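Local coordinates for protein 336aa long hypothetical dTDP-glucose 4,6-dehydratase (PDB 2HUN) that binds NAD and probably works as a dTDP-glucose 4,6-dehydratase, removing water from a nucleotide-linked hexose, at residues E31-D36 with R74-V79; L6-G11 with S17-Y22; K194-A199 with W310-E315; Q186-L191 with P320-R325. All coordinates share one frame; numbering follows the deposited sequence.

Contact 1: E31-D36 with R74-V79; sequences EVINID and RKVDGV. With NAD (nicotinamide-adenine-dinucleotide), chain C.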
# COMPACT_ATOMS: atom_id res chain seq x y z
N GLU A 31 21.73 19.42 13.04
CA GLU A 31 22.69 18.35 12.80
C GLU A 31 22.07 17.27 11.94
O GLU A 31 20.86 17.01 12.02
CB GLU A 31 23.15 17.74 14.12
CG GLU A 31 24.00 18.66 14.98
CD GLU A 31 24.39 18.02 16.29
OE1 GLU A 31 24.95 16.91 16.27
OE2 GLU A 31 24.12 18.62 17.35
N VAL A 32 22.89 16.62 11.12
CA VAL A 32 22.40 15.58 10.25
C VAL A 32 23.19 14.28 10.31
O VAL A 32 24.42 14.27 10.31
CB VAL A 32 22.40 16.05 8.78
CG1 VAL A 32 22.15 14.87 7.85
CG2 VAL A 32 21.33 17.12 8.58
N ILE A 33 22.46 13.17 10.38
CA ILE A 33 23.06 11.86 10.35
C ILE A 33 22.46 11.27 9.09
O ILE A 33 21.24 11.14 8.99
CB ILE A 33 22.63 10.98 11.53
CG1 ILE A 33 23.19 11.53 12.84
CG2 ILE A 33 23.12 9.56 11.29
CD1 ILE A 33 22.70 10.79 14.07
N ASN A 34 23.32 10.94 8.14
CA ASN A 34 22.88 10.37 6.87
C ASN A 34 23.13 8.87 6.83
O ASN A 34 24.27 8.42 6.90
CB ASN A 34 23.62 11.09 5.72
CG ASN A 34 23.48 10.37 4.39
OD1 ASN A 34 22.56 9.58 4.19
ND2 ASN A 34 24.39 10.66 3.46
N ILE A 35 22.05 8.10 6.73
CA ILE A 35 22.19 6.66 6.65
C ILE A 35 21.87 6.29 5.21
O ILE A 35 20.79 6.59 4.70
CB ILE A 35 21.25 5.92 7.64
CG1 ILE A 35 21.41 4.41 7.47
CG2 ILE A 35 19.80 6.35 7.42
CD1 ILE A 35 20.65 3.58 8.49
N ASP A 36 22.84 5.68 4.54
CA ASP A 36 22.69 5.30 3.16
C ASP A 36 23.49 4.03 3.00
O ASP A 36 24.58 3.88 3.54
CB ASP A 36 23.24 6.39 2.23
CG ASP A 36 22.70 6.28 0.81
OD1 ASP A 36 23.02 5.31 0.11
OD2 ASP A 36 21.94 7.18 0.40
N ARG A 74 16.74 6.65 17.93
CA ARG A 74 16.74 6.99 19.35
C ARG A 74 17.31 8.37 19.65
O ARG A 74 16.86 9.04 20.57
CB ARG A 74 17.58 6.00 20.15
CG ARG A 74 17.08 4.58 20.22
CD ARG A 74 18.08 3.77 21.03
NE ARG A 74 18.24 4.33 22.37
CZ ARG A 74 19.38 4.31 23.06
NH1 ARG A 74 20.47 3.75 22.55
NH2 ARG A 74 19.42 4.85 24.27
N LYS A 75 18.30 8.80 18.88
CA LYS A 75 18.96 10.07 19.14
C LYS A 75 18.61 11.29 18.29
O LYS A 75 19.26 12.33 18.43
CB LYS A 75 20.48 9.86 19.09
CG LYS A 75 21.01 9.60 17.69
CD LYS A 75 22.50 9.27 17.68
CE LYS A 75 22.75 7.81 17.99
NZ LYS A 75 24.12 7.41 17.58
N VAL A 76 17.59 11.21 17.44
CA VAL A 76 17.25 12.38 16.62
C VAL A 76 15.91 13.00 16.97
O VAL A 76 15.10 12.41 17.68
CB VAL A 76 17.26 12.04 15.11
CG1 VAL A 76 18.67 11.63 14.67
CG2 VAL A 76 16.27 10.93 14.82
N ASP A 77 15.68 14.21 16.47
CA ASP A 77 14.43 14.94 16.70
C ASP A 77 13.50 14.77 15.51
O ASP A 77 12.28 14.92 15.63
CB ASP A 77 14.71 16.43 16.89
CG ASP A 77 15.66 16.70 18.03
OD1 ASP A 77 15.29 16.40 19.18
OD2 ASP A 77 16.76 17.20 17.77
N GLY A 78 14.08 14.48 14.35
CA GLY A 78 13.29 14.31 13.15
C GLY A 78 13.89 13.29 12.21
O GLY A 78 15.10 13.03 12.25
N VAL A 79 13.05 12.70 11.36
CA VAL A 79 13.48 11.70 10.40
C VAL A 79 12.89 12.01 9.03
O VAL A 79 11.67 12.08 8.88
CB VAL A 79 13.02 10.29 10.82
CG1 VAL A 79 13.42 9.28 9.76
CG2 VAL A 79 13.63 9.91 12.17
PA NAD C . 18.32 7.98 -5.78
O1A NAD C . 18.21 6.69 -6.47
O2A NAD C . 19.18 9.05 -6.36
O5B NAD C . 18.87 7.68 -4.31
C5B NAD C . 18.26 6.75 -3.40
C4B NAD C . 19.21 6.71 -2.20
O4B NAD C . 18.69 5.85 -1.18
C3B NAD C . 20.60 6.14 -2.61
O3B NAD C . 21.66 6.95 -2.06
C2B NAD C . 20.55 4.69 -2.09
O2B NAD C . 21.80 4.08 -1.78
C1B NAD C . 19.64 4.83 -0.86
N9A NAD C . 18.91 3.59 -0.51
C8A NAD C . 18.13 2.83 -1.29
N7A NAD C . 17.66 1.80 -0.58
C5A NAD C . 18.14 1.89 0.66
C6A NAD C . 18.02 1.12 1.85
N6A NAD C . 17.29 0.01 1.92
N1A NAD C . 18.71 1.57 2.99
C2A NAD C . 19.49 2.74 2.93
N3A NAD C . 19.61 3.47 1.82
C4A NAD C . 18.95 3.05 0.71
O3 NAD C . 16.84 8.57 -5.83
PN NAD C . 16.13 9.91 -5.39
O1N NAD C . 15.58 10.41 -6.68
O2N NAD C . 17.05 10.84 -4.70
O5D NAD C . 14.85 9.43 -4.52
C5D NAD C . 14.60 9.84 -3.17
C4D NAD C . 13.11 9.55 -2.83
O4D NAD C . 12.24 10.44 -3.54
C3D NAD C . 12.70 8.11 -3.18
O3D NAD C . 11.90 7.59 -2.09
C2D NAD C . 11.87 8.28 -4.49
O2D NAD C . 10.88 7.25 -4.58
C1D NAD C . 11.29 9.68 -4.30
N1N NAD C . 10.97 10.40 -5.55
C2N NAD C . 11.99 10.84 -6.46
C3N NAD C . 11.61 11.54 -7.62
C7N NAD C . 12.66 12.05 -8.63
O7N NAD C . 12.28 12.81 -9.54
N7N NAD C . 13.93 11.70 -8.51
C4N NAD C . 10.24 11.79 -7.88
C5N NAD C . 9.25 11.34 -6.98
C6N NAD C . 9.61 10.65 -5.81

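Contact 2: L6-G11 with S17-Y22; sequences LLVTGG and SNFIRY. With NAD (nicotinamide-adenine-dinucleotide), chain C.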
# COMPACT_ATOMS: atom_id res chain seq x y z
N LEU A 6 18.54 15.68 12.77
CA LEU A 6 17.78 14.93 11.78
C LEU A 6 18.48 13.69 11.28
O LEU A 6 19.70 13.68 11.11
CB LEU A 6 17.46 15.80 10.56
CG LEU A 6 16.69 17.11 10.71
CD1 LEU A 6 16.57 17.76 9.33
CD2 LEU A 6 15.32 16.84 11.31
N LEU A 7 17.69 12.65 11.06
CA LEU A 7 18.20 11.41 10.48
C LEU A 7 17.66 11.47 9.06
O LEU A 7 16.45 11.50 8.87
CB LEU A 7 17.62 10.18 11.18
CG LEU A 7 18.00 8.88 10.46
CD1 LEU A 7 19.51 8.63 10.61
CD2 LEU A 7 17.21 7.71 11.04
N VAL A 8 18.55 11.53 8.07
CA VAL A 8 18.13 11.57 6.68
C VAL A 8 18.51 10.25 6.01
O VAL A 8 19.70 9.95 5.88
CB VAL A 8 18.81 12.73 5.90
CG1 VAL A 8 18.43 12.65 4.42
CG2 VAL A 8 18.41 14.09 6.49
N THR A 9 17.51 9.46 5.61
CA THR A 9 17.80 8.19 4.95
C THR A 9 17.95 8.45 3.45
O THR A 9 17.29 9.33 2.90
CB THR A 9 16.68 7.12 5.17
OG1 THR A 9 15.52 7.47 4.40
CG2 THR A 9 16.31 7.03 6.66
N GLY A 10 18.81 7.68 2.81
CA GLY A 10 19.04 7.85 1.38
C GLY A 10 19.66 9.20 1.09
O GLY A 10 19.49 9.75 -0.00
N GLY A 11 20.40 9.73 2.05
CA GLY A 11 21.02 11.03 1.89
C GLY A 11 22.13 11.14 0.85
O GLY A 11 22.46 12.25 0.43
N SER A 17 20.89 14.35 -1.02
CA SER A 17 22.06 15.22 -0.96
C SER A 17 21.66 16.68 -1.04
O SER A 17 22.16 17.50 -0.28
CB SER A 17 23.03 14.89 -2.09
OG SER A 17 23.68 13.66 -1.84
N ASN A 18 20.77 17.00 -1.97
CA ASN A 18 20.31 18.38 -2.10
C ASN A 18 19.65 18.83 -0.79
O ASN A 18 19.85 19.96 -0.34
CB ASN A 18 19.31 18.49 -3.25
CG ASN A 18 19.99 18.73 -4.59
OD1 ASN A 18 20.50 19.81 -4.85
ND2 ASN A 18 20.01 17.71 -5.43
N PHE A 19 18.88 17.94 -0.17
CA PHE A 19 18.20 18.26 1.08
C PHE A 19 19.21 18.56 2.18
O PHE A 19 19.15 19.60 2.84
CB PHE A 19 17.31 17.08 1.52
CG PHE A 19 16.53 17.35 2.79
CD1 PHE A 19 15.43 18.21 2.78
CD2 PHE A 19 16.91 16.77 3.99
CE1 PHE A 19 14.72 18.47 3.95
CE2 PHE A 19 16.21 17.02 5.17
CZ PHE A 19 15.12 17.88 5.14
N ILE A 20 20.16 17.64 2.38
CA ILE A 20 21.18 17.80 3.40
C ILE A 20 21.98 19.10 3.25
O ILE A 20 22.18 19.82 4.23
CB ILE A 20 22.15 16.59 3.41
CG1 ILE A 20 21.38 15.35 3.86
CG2 ILE A 20 23.35 16.89 4.31
CD1 ILE A 20 22.19 14.05 3.85
N ARG A 21 22.44 19.41 2.04
CA ARG A 21 23.21 20.64 1.83
C ARG A 21 22.35 21.85 2.19
O ARG A 21 22.79 22.78 2.88
CB ARG A 21 23.66 20.74 0.37
CG ARG A 21 24.68 21.86 0.10
CD ARG A 21 25.25 21.75 -1.31
NE ARG A 21 25.89 20.46 -1.57
CZ ARG A 21 27.15 20.16 -1.26
NH1 ARG A 21 27.93 21.06 -0.68
NH2 ARG A 21 27.63 18.95 -1.53
N TYR A 22 21.11 21.85 1.71
CA TYR A 22 20.17 22.93 1.99
C TYR A 22 19.94 23.08 3.50
O TYR A 22 20.08 24.17 4.06
CB TYR A 22 18.83 22.63 1.30
CG TYR A 22 17.75 23.63 1.60
CD1 TYR A 22 17.60 24.78 0.83
CD2 TYR A 22 16.85 23.43 2.66
CE1 TYR A 22 16.58 25.71 1.10
CE2 TYR A 22 15.84 24.34 2.94
CZ TYR A 22 15.71 25.48 2.15
OH TYR A 22 14.72 26.38 2.42
PA NAD C . 18.32 7.98 -5.78
O1A NAD C . 18.21 6.69 -6.47
O2A NAD C . 19.18 9.05 -6.36
O5B NAD C . 18.87 7.68 -4.31
C5B NAD C . 18.26 6.75 -3.40
C4B NAD C . 19.21 6.71 -2.20
O4B NAD C . 18.69 5.85 -1.18
C3B NAD C . 20.60 6.14 -2.61
O3B NAD C . 21.66 6.95 -2.06
C2B NAD C . 20.55 4.69 -2.09
O2B NAD C . 21.80 4.08 -1.78
C1B NAD C . 19.64 4.83 -0.86
N9A NAD C . 18.91 3.59 -0.51
C8A NAD C . 18.13 2.83 -1.29
N7A NAD C . 17.66 1.80 -0.58
C5A NAD C . 18.14 1.89 0.66
C6A NAD C . 18.02 1.12 1.85
N6A NAD C . 17.29 0.01 1.92
N1A NAD C . 18.71 1.57 2.99
C2A NAD C . 19.49 2.74 2.93
N3A NAD C . 19.61 3.47 1.82
C4A NAD C . 18.95 3.05 0.71
O3 NAD C . 16.84 8.57 -5.83
PN NAD C . 16.13 9.91 -5.39
O1N NAD C . 15.58 10.41 -6.68
O2N NAD C . 17.05 10.84 -4.70
O5D NAD C . 14.85 9.43 -4.52
C5D NAD C . 14.60 9.84 -3.17
C4D NAD C . 13.11 9.55 -2.83
O4D NAD C . 12.24 10.44 -3.54
C3D NAD C . 12.70 8.11 -3.18
O3D NAD C . 11.90 7.59 -2.09
C2D NAD C . 11.87 8.28 -4.49
O2D NAD C . 10.88 7.25 -4.58
C1D NAD C . 11.29 9.68 -4.30
N1N NAD C . 10.97 10.40 -5.55
C2N NAD C . 11.99 10.84 -6.46
C3N NAD C . 11.61 11.54 -7.62
C7N NAD C . 12.66 12.05 -8.63
O7N NAD C . 12.28 12.81 -9.54
N7N NAD C . 13.93 11.70 -8.51
C4N NAD C . 10.24 11.79 -7.88
C5N NAD C . 9.25 11.34 -6.98
C6N NAD C . 9.61 10.65 -5.81

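Contact 3: K194-A199 with W310-E315; sequences KTIIRA and WYLKNE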
# COMPACT_ATOMS: atom_id res chain seq x y z
N LYS A 194 21.08 14.68 -19.31
CA LYS A 194 21.54 14.12 -20.58
C LYS A 194 21.48 15.17 -21.68
O LYS A 194 22.42 15.32 -22.46
CB LYS A 194 20.67 12.92 -20.97
CG LYS A 194 21.08 12.26 -22.28
CD LYS A 194 20.07 11.21 -22.75
CE LYS A 194 18.68 11.83 -22.92
NZ LYS A 194 18.67 13.08 -23.77
N THR A 195 20.37 15.90 -21.74
CA THR A 195 20.21 16.94 -22.76
C THR A 195 21.27 18.03 -22.65
O THR A 195 21.86 18.42 -23.65
CB THR A 195 18.81 17.59 -22.67
OG1 THR A 195 17.80 16.58 -22.86
CG2 THR A 195 18.65 18.65 -23.75
N ILE A 196 21.50 18.53 -21.44
CA ILE A 196 22.49 19.58 -21.22
C ILE A 196 23.88 19.10 -21.63
O ILE A 196 24.58 19.77 -22.40
CB ILE A 196 22.54 20.02 -19.75
CG1 ILE A 196 21.21 20.67 -19.35
CG2 ILE A 196 23.69 20.99 -19.53
CD1 ILE A 196 21.06 20.88 -17.86
N ILE A 197 24.28 17.95 -21.11
CA ILE A 197 25.57 17.36 -21.42
C ILE A 197 25.79 17.18 -22.92
O ILE A 197 26.77 17.68 -23.49
CB ILE A 197 25.73 16.00 -20.71
CG1 ILE A 197 25.86 16.23 -19.19
CG2 ILE A 197 26.95 15.26 -21.25
CD1 ILE A 197 25.86 14.96 -18.37
N ARG A 198 24.88 16.46 -23.57
CA ARG A 198 24.99 16.22 -25.00
C ARG A 198 25.01 17.51 -25.83
O ARG A 198 25.79 17.62 -26.78
CB ARG A 198 23.86 15.31 -25.48
CG ARG A 198 23.99 13.86 -25.03
CD ARG A 198 22.78 13.03 -25.47
NE ARG A 198 22.70 12.87 -26.92
CZ ARG A 198 23.40 11.98 -27.62
NH1 ARG A 198 24.25 11.17 -27.00
NH2 ARG A 198 23.26 11.91 -28.94
N ALA A 199 24.17 18.47 -25.48
CA ALA A 199 24.11 19.72 -26.21
C ALA A 199 25.42 20.50 -26.08
O ALA A 199 25.87 21.12 -27.04
CB ALA A 199 22.94 20.57 -25.72
N TRP A 310 24.98 24.65 -13.29
CA TRP A 310 25.59 23.65 -12.41
C TRP A 310 26.33 22.56 -13.17
O TRP A 310 27.47 22.22 -12.82
CB TRP A 310 24.54 23.00 -11.51
CG TRP A 310 25.16 22.18 -10.41
CD1 TRP A 310 25.56 22.63 -9.18
CD2 TRP A 310 25.52 20.79 -10.46
NE1 TRP A 310 26.15 21.61 -8.47
CE2 TRP A 310 26.14 20.48 -9.23
CE3 TRP A 310 25.39 19.79 -11.42
CZ2 TRP A 310 26.62 19.19 -8.93
CZ3 TRP A 310 25.86 18.51 -11.14
CH2 TRP A 310 26.47 18.23 -9.90
N TYR A 311 25.69 21.98 -14.18
CA TYR A 311 26.31 20.91 -14.95
C TYR A 311 27.50 21.35 -15.78
O TYR A 311 28.44 20.57 -16.00
CB TYR A 311 25.28 20.23 -15.86
CG TYR A 311 24.45 19.20 -15.11
CD1 TYR A 311 23.34 19.59 -14.38
CD2 TYR A 311 24.85 17.87 -15.06
CE1 TYR A 311 22.64 18.67 -13.60
CE2 TYR A 311 24.16 16.94 -14.28
CZ TYR A 311 23.06 17.35 -13.55
OH TYR A 311 22.40 16.46 -12.74
N LEU A 312 27.48 22.59 -16.25
CA LEU A 312 28.59 23.07 -17.05
C LEU A 312 29.82 23.32 -16.15
O LEU A 312 30.95 23.05 -16.56
CB LEU A 312 28.18 24.34 -17.81
CG LEU A 312 27.11 24.07 -18.87
CD1 LEU A 312 26.76 25.35 -19.61
CD2 LEU A 312 27.61 23.01 -19.84
N LYS A 313 29.58 23.77 -14.91
CA LYS A 313 30.66 24.04 -13.95
C LYS A 313 31.06 22.85 -13.09
O LYS A 313 32.00 22.93 -12.30
CB LYS A 313 30.26 25.19 -13.00
CG LYS A 313 31.19 25.35 -11.79
CD LYS A 313 30.47 25.90 -10.57
CE LYS A 313 31.36 25.84 -9.34
NZ LYS A 313 32.33 24.70 -9.38
N ASN A 314 30.36 21.74 -13.22
CA ASN A 314 30.70 20.60 -12.39
C ASN A 314 30.94 19.35 -13.21
O ASN A 314 30.48 18.26 -12.87
CB ASN A 314 29.60 20.37 -11.36
CG ASN A 314 29.67 21.37 -10.22
OD1 ASN A 314 30.50 21.25 -9.33
ND2 ASN A 314 28.80 22.39 -10.26
N GLU A 315 31.67 19.52 -14.31
CA GLU A 315 31.98 18.40 -15.18
C GLU A 315 32.69 17.32 -14.37
O GLU A 315 32.61 16.14 -14.70
CB GLU A 315 32.87 18.88 -16.35
CG GLU A 315 33.27 17.76 -17.30
CD GLU A 315 33.81 18.28 -18.63
OE1 GLU A 315 33.65 19.49 -18.92
OE2 GLU A 315 34.39 17.47 -19.38

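Contact 4: Q186-L191 with P320-R325; sequences QFPEKL and PLVDER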
# COMPACT_ATOMS: atom_id res chain seq x y z
N GLN A 186 21.79 15.20 -10.23
CA GLN A 186 20.94 14.17 -10.84
C GLN A 186 21.83 13.39 -11.82
O GLN A 186 22.59 13.99 -12.57
CB GLN A 186 19.78 14.80 -11.61
CG GLN A 186 18.84 13.78 -12.25
CD GLN A 186 17.55 14.41 -12.77
OE1 GLN A 186 17.58 15.40 -13.50
NE2 GLN A 186 16.41 13.83 -12.39
N PHE A 187 21.74 12.06 -11.81
CA PHE A 187 22.57 11.25 -12.71
C PHE A 187 22.35 11.62 -14.18
O PHE A 187 21.23 11.86 -14.61
CB PHE A 187 22.32 9.76 -12.46
CG PHE A 187 23.23 9.18 -11.41
CD1 PHE A 187 23.47 9.88 -10.22
CD2 PHE A 187 23.84 7.95 -11.59
CE1 PHE A 187 24.31 9.34 -9.24
CE2 PHE A 187 24.68 7.40 -10.62
CZ PHE A 187 24.91 8.10 -9.44
N PRO A 188 23.45 11.67 -14.97
CA PRO A 188 23.54 12.00 -16.40
C PRO A 188 22.58 11.41 -17.42
O PRO A 188 22.31 12.05 -18.44
CB PRO A 188 25.00 11.68 -16.72
CG PRO A 188 25.31 10.56 -15.79
CD PRO A 188 24.72 11.08 -14.50
N GLU A 189 22.05 10.21 -17.18
CA GLU A 189 21.13 9.65 -18.16
C GLU A 189 19.69 10.14 -18.04
O GLU A 189 18.86 9.82 -18.88
CB GLU A 189 21.17 8.12 -18.13
CG GLU A 189 20.63 7.48 -16.87
CD GLU A 189 21.63 7.50 -15.74
OE1 GLU A 189 22.85 7.46 -16.03
OE2 GLU A 189 21.21 7.52 -14.57
N LYS A 190 19.39 10.91 -16.99
CA LYS A 190 18.04 11.44 -16.84
C LYS A 190 17.88 12.53 -17.90
O LYS A 190 18.84 13.22 -18.21
CB LYS A 190 17.83 12.03 -15.44
CG LYS A 190 17.80 11.01 -14.29
CD LYS A 190 16.60 10.08 -14.40
CE LYS A 190 16.54 9.12 -13.22
NZ LYS A 190 15.33 8.24 -13.29
N LEU A 191 16.68 12.66 -18.44
CA LEU A 191 16.39 13.63 -19.49
C LEU A 191 17.10 14.98 -19.51
O LEU A 191 17.82 15.29 -20.46
CB LEU A 191 14.88 13.92 -19.53
CG LEU A 191 14.46 14.91 -20.63
CD1 LEU A 191 14.64 14.26 -22.00
CD2 LEU A 191 13.00 15.33 -20.43
N PRO A 320 32.57 11.24 -14.62
CA PRO A 320 32.86 9.85 -14.25
C PRO A 320 31.63 8.96 -14.40
O PRO A 320 31.74 7.74 -14.54
CB PRO A 320 33.27 9.96 -12.78
CG PRO A 320 33.79 11.36 -12.67
CD PRO A 320 32.84 12.15 -13.50
N LEU A 321 30.45 9.58 -14.39
CA LEU A 321 29.20 8.83 -14.48
C LEU A 321 28.69 8.53 -15.89
O LEU A 321 27.92 7.59 -16.07
CB LEU A 321 28.11 9.55 -13.68
CG LEU A 321 28.43 9.81 -12.20
CD1 LEU A 321 27.27 10.56 -11.55
CD2 LEU A 321 28.70 8.49 -11.49
N VAL A 322 29.09 9.32 -16.87
CA VAL A 322 28.63 9.09 -18.24
C VAL A 322 29.35 7.89 -18.86
O VAL A 322 30.52 7.64 -18.57
CB VAL A 322 28.82 10.34 -19.12
CG1 VAL A 322 27.90 11.45 -18.64
CG2 VAL A 322 30.27 10.79 -19.10
N ASP A 323 28.64 7.16 -19.71
CA ASP A 323 29.21 5.93 -20.32
C ASP A 323 29.51 6.08 -21.82
O ASP A 323 30.57 6.55 -22.23
CB ASP A 323 28.29 4.72 -20.06
CG ASP A 323 26.83 5.07 -20.27
OD1 ASP A 323 26.57 6.02 -21.00
OD2 ASP A 323 25.96 4.33 -19.80
N GLU A 324 28.56 5.63 -22.66
CA GLU A 324 28.81 5.67 -24.10
C GLU A 324 27.49 5.75 -24.86
O GLU A 324 27.37 6.32 -25.93
CB GLU A 324 29.53 4.38 -24.50
CG GLU A 324 29.95 4.37 -25.97
CD GLU A 324 31.43 4.64 -26.06
OE1 GLU A 324 32.21 3.74 -25.79
OE2 GLU A 324 31.80 5.77 -26.40
N ARG A 325 26.49 5.09 -24.27
CA ARG A 325 25.11 5.28 -24.69
C ARG A 325 24.75 6.77 -24.67
O ARG A 325 23.97 7.28 -25.47
CB ARG A 325 24.26 4.54 -23.65
CG ARG A 325 22.84 4.21 -24.12
CD ARG A 325 22.30 2.97 -23.38
NE ARG A 325 23.42 2.14 -22.91
CZ ARG A 325 23.15 1.05 -22.16
NH1 ARG A 325 21.91 0.74 -21.86
NH2 ARG A 325 24.16 0.28 -21.75

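Contact 1: E31-D36 with R74-V79
Ile-33 sets CG1 opposite its carbonyl carbon (chi1 -67°) and then runs straight out (chi2 175°), which carries CD1 toward Lys-75 and Val-76. Lys-75 starts between its own backbone N and carbonyl carbon (chi1 71°) and bends again at chi3, so its flank rather than its ammonium end meets the isoleucine. The two side chains cross at about a right angle, with Ile-33 CD1 3.9 Å from Lys-75 CD. The same methyl lies 4.2 Å from Val-76 CG1, on a buried valine that also packs on Leu-7. These are apolar touches through a single methyl, and the contact is small because strand 5-9 runs between the two segments, pairing with 31-36 on one side and with 78-81 on the other. This is the parallel sheet of a Rossmann fold, and Ile-33 and Val-76 meet over its first strand. At the far end of strand 31-36 the chemistry changes. Asp-36 turns its carboxylate to the adenosine ribose of NAD and receives both hydroxyls: O2B donates to Asp-36 OD1 at 2.6 Å, and O3B to Asp-36 OD2, a bond whose modelled length is doubtfully short. Two backbone amides also bind the carboxylate, Leu-38 N at OD1 and Met-12 N at OD2. With an alanine in place of Asp-36, both ribose hydroxyls and the two amides would probably lose their common acceptor. Asp-77, just before strand 78-81, accepts Lys-5 N through OD2, which ties the loop to the beginning of strand 5-9.

Contact 2: L6-G11 with S17-Y22
Ser-17 OG sits 2.9 Å from Gly-11 O, and Gly-13 O also lies within hydrogen-bonding range of this hydroxyl, so the two carbonyls compete for one proton; Asn-46 ND2 adds a weak bond. The gripped oxygen ties the early turns of helix 14-26 to the glycine-rich loop after strand 5-9, the opening strand-turn-helix of a Rossmann fold and the first half of a beta-alpha-beta unit. Gly-11 belongs to what looks like its GxGxxG signature. Strand 6-9 and helix 17-22 run nearly antiparallel, at 159°, with their axes 9.8 Å apart. Between them Val-8 splits its two methyls: CG2 meets the Phe-19 ring at its edge, near the ring plane and 3.9 Å from CE2, while CG1 lies 4.0 Å from Ile-20 CG1. With CG placed opposite its backbone N (chi1 -178°), Phe-19 can also bring CE2 to Leu-6 CD1 at 4.2 Å, an oblique touch. Ile-227 and Val-80 pack on the same phenyl group. Replacing Val-8 by a glycine would probably open a gap between strand and helix and deprive both the Phe-19 edge and Ile-20 CG1 of a packing partner. Glycines make the turn fit closely: both are packed against neighbours just where a side chain would start. O4B of the NAD ribose approaches Gly-10 CA to 3.3 Å, and Ile-20 CD1 rests 3.8 Å from Gly-11 CA.

Contact 3: K194-A199 with W310-E315
Tyr-311 meets Ile-196 obliquely at its ring, where CD1 of the isoleucine arrives neither over a face nor at an edge, while one face of the phenol carries Trp-310 CE3, 3.6 Å above the plane and shifted toward the rim. The indole of Trp-310 in turn has Tyr-311 CG in its plane at the edge, and Asn-314 ND2 over one face, 3.2 Å above it and again toward the rim. Across the contact the closest touch is aliphatic. Ile-196 sets CG1 opposite its carbonyl carbon (chi1 -65°), which leaves CG2 opposite the backbone N and facing Tyr-311 CB at 4.1 Å, the two side chains crossing nearly at right angles. Leu-312 adds CD2, 4.4 Å from Ile-196 CG2, at the more exposed margin. The contact thus seats the end of helix 300-313 on helix 191-200, with Ile-257 and Met-261 also packing on Ile-196; both helices belong to the part of the chain that, in extended short-chain dehydrogenases, generally forms the smaller substrate-side lobe beside the Rossmann domain. Polar groups fix the rest of the segment 310-315. Asn-314 ND2 donates to Trp-310 O at 2.9 Å with an N-H...O angle of 156°, and its OD1 accepts Trp-316 NE1. The phenol hydroxyl of Tyr-311 is bonded to Gln-186 O. Since only carbon meets carbon between the helices, their fit probably depends on shape and burial, whereas the polar bonds lie elsewhere: the Asn-314 amide is held at both ends, and the Tyr-311 hydroxyl is anchored outside both segments.

Contact 4: Q186-L191 with P320-R325
Leu-321 CD1 stands over the face of the Phe-187 ring, 3.9 Å from its centroid and 8° off the ring normal, a CH-pi contact aimed almost at the centre. Pro-188 adds two more contacts, to Leu-321 and to Val-322. Pro-188 CG lies 3.6 Å from Leu-321 CB, its ring crossing the leucine at about a right angle, and Pro-188 CB is 3.5 Å from Val-322 CG1, tighter than an ordinary van der Waals contact. Val-322 reaches it by placing CG1 opposite its carbonyl carbon (chi1 -66°). Behind this shell a type I beta turn fixes Phe-187 and Pro-188, closed by Lys-190 N to Phe-187 O at 3.2 Å. Ile-197 of helix 191-200 packs on both Pro-188 and Val-322, and Asn-43 touches Phe-187 and Leu-321. Beyond Val-322, Asp-323 OD1 accepts Ile-326 N and ties the C-terminal loop to itself. The contact joins this loop to the one between strand 172-182 and helix 191-200, with the Phe-187 side chain about 6 Å from the bound NAD. Held together by apolar surfaces alone, the two loops probably owe their alignment to the methyl seated over the phenyl face and the rigid proline ring.

Contacts 1 and 2 belong to the same Rossmann sheet and both reach NAD, their centres 9 Å apart. Contact 2 is fully buried and joins strand to helix, whereas contact 1 is only partly buried and joins strand 31-36 to the turn leading into strand 78-81, across strand 5-9; backbone bonds from Glu-31 and Ile-33 to Leu-6 and Val-8 bind the two together. Contacts 3 and 4 lie in the other part of the chain, sharing helix 191-200 through Ile-197 and linked by the Tyr-311 hydroxyl. Contact 3, a buried helix pair, is nested within the loop closed by contact 4, a partly buried loop pair. Carbon packing is common to all four; contact 2 adds a serine-to-carbonyl bond, and only contact 1 hydrogen-bonds the cofactor.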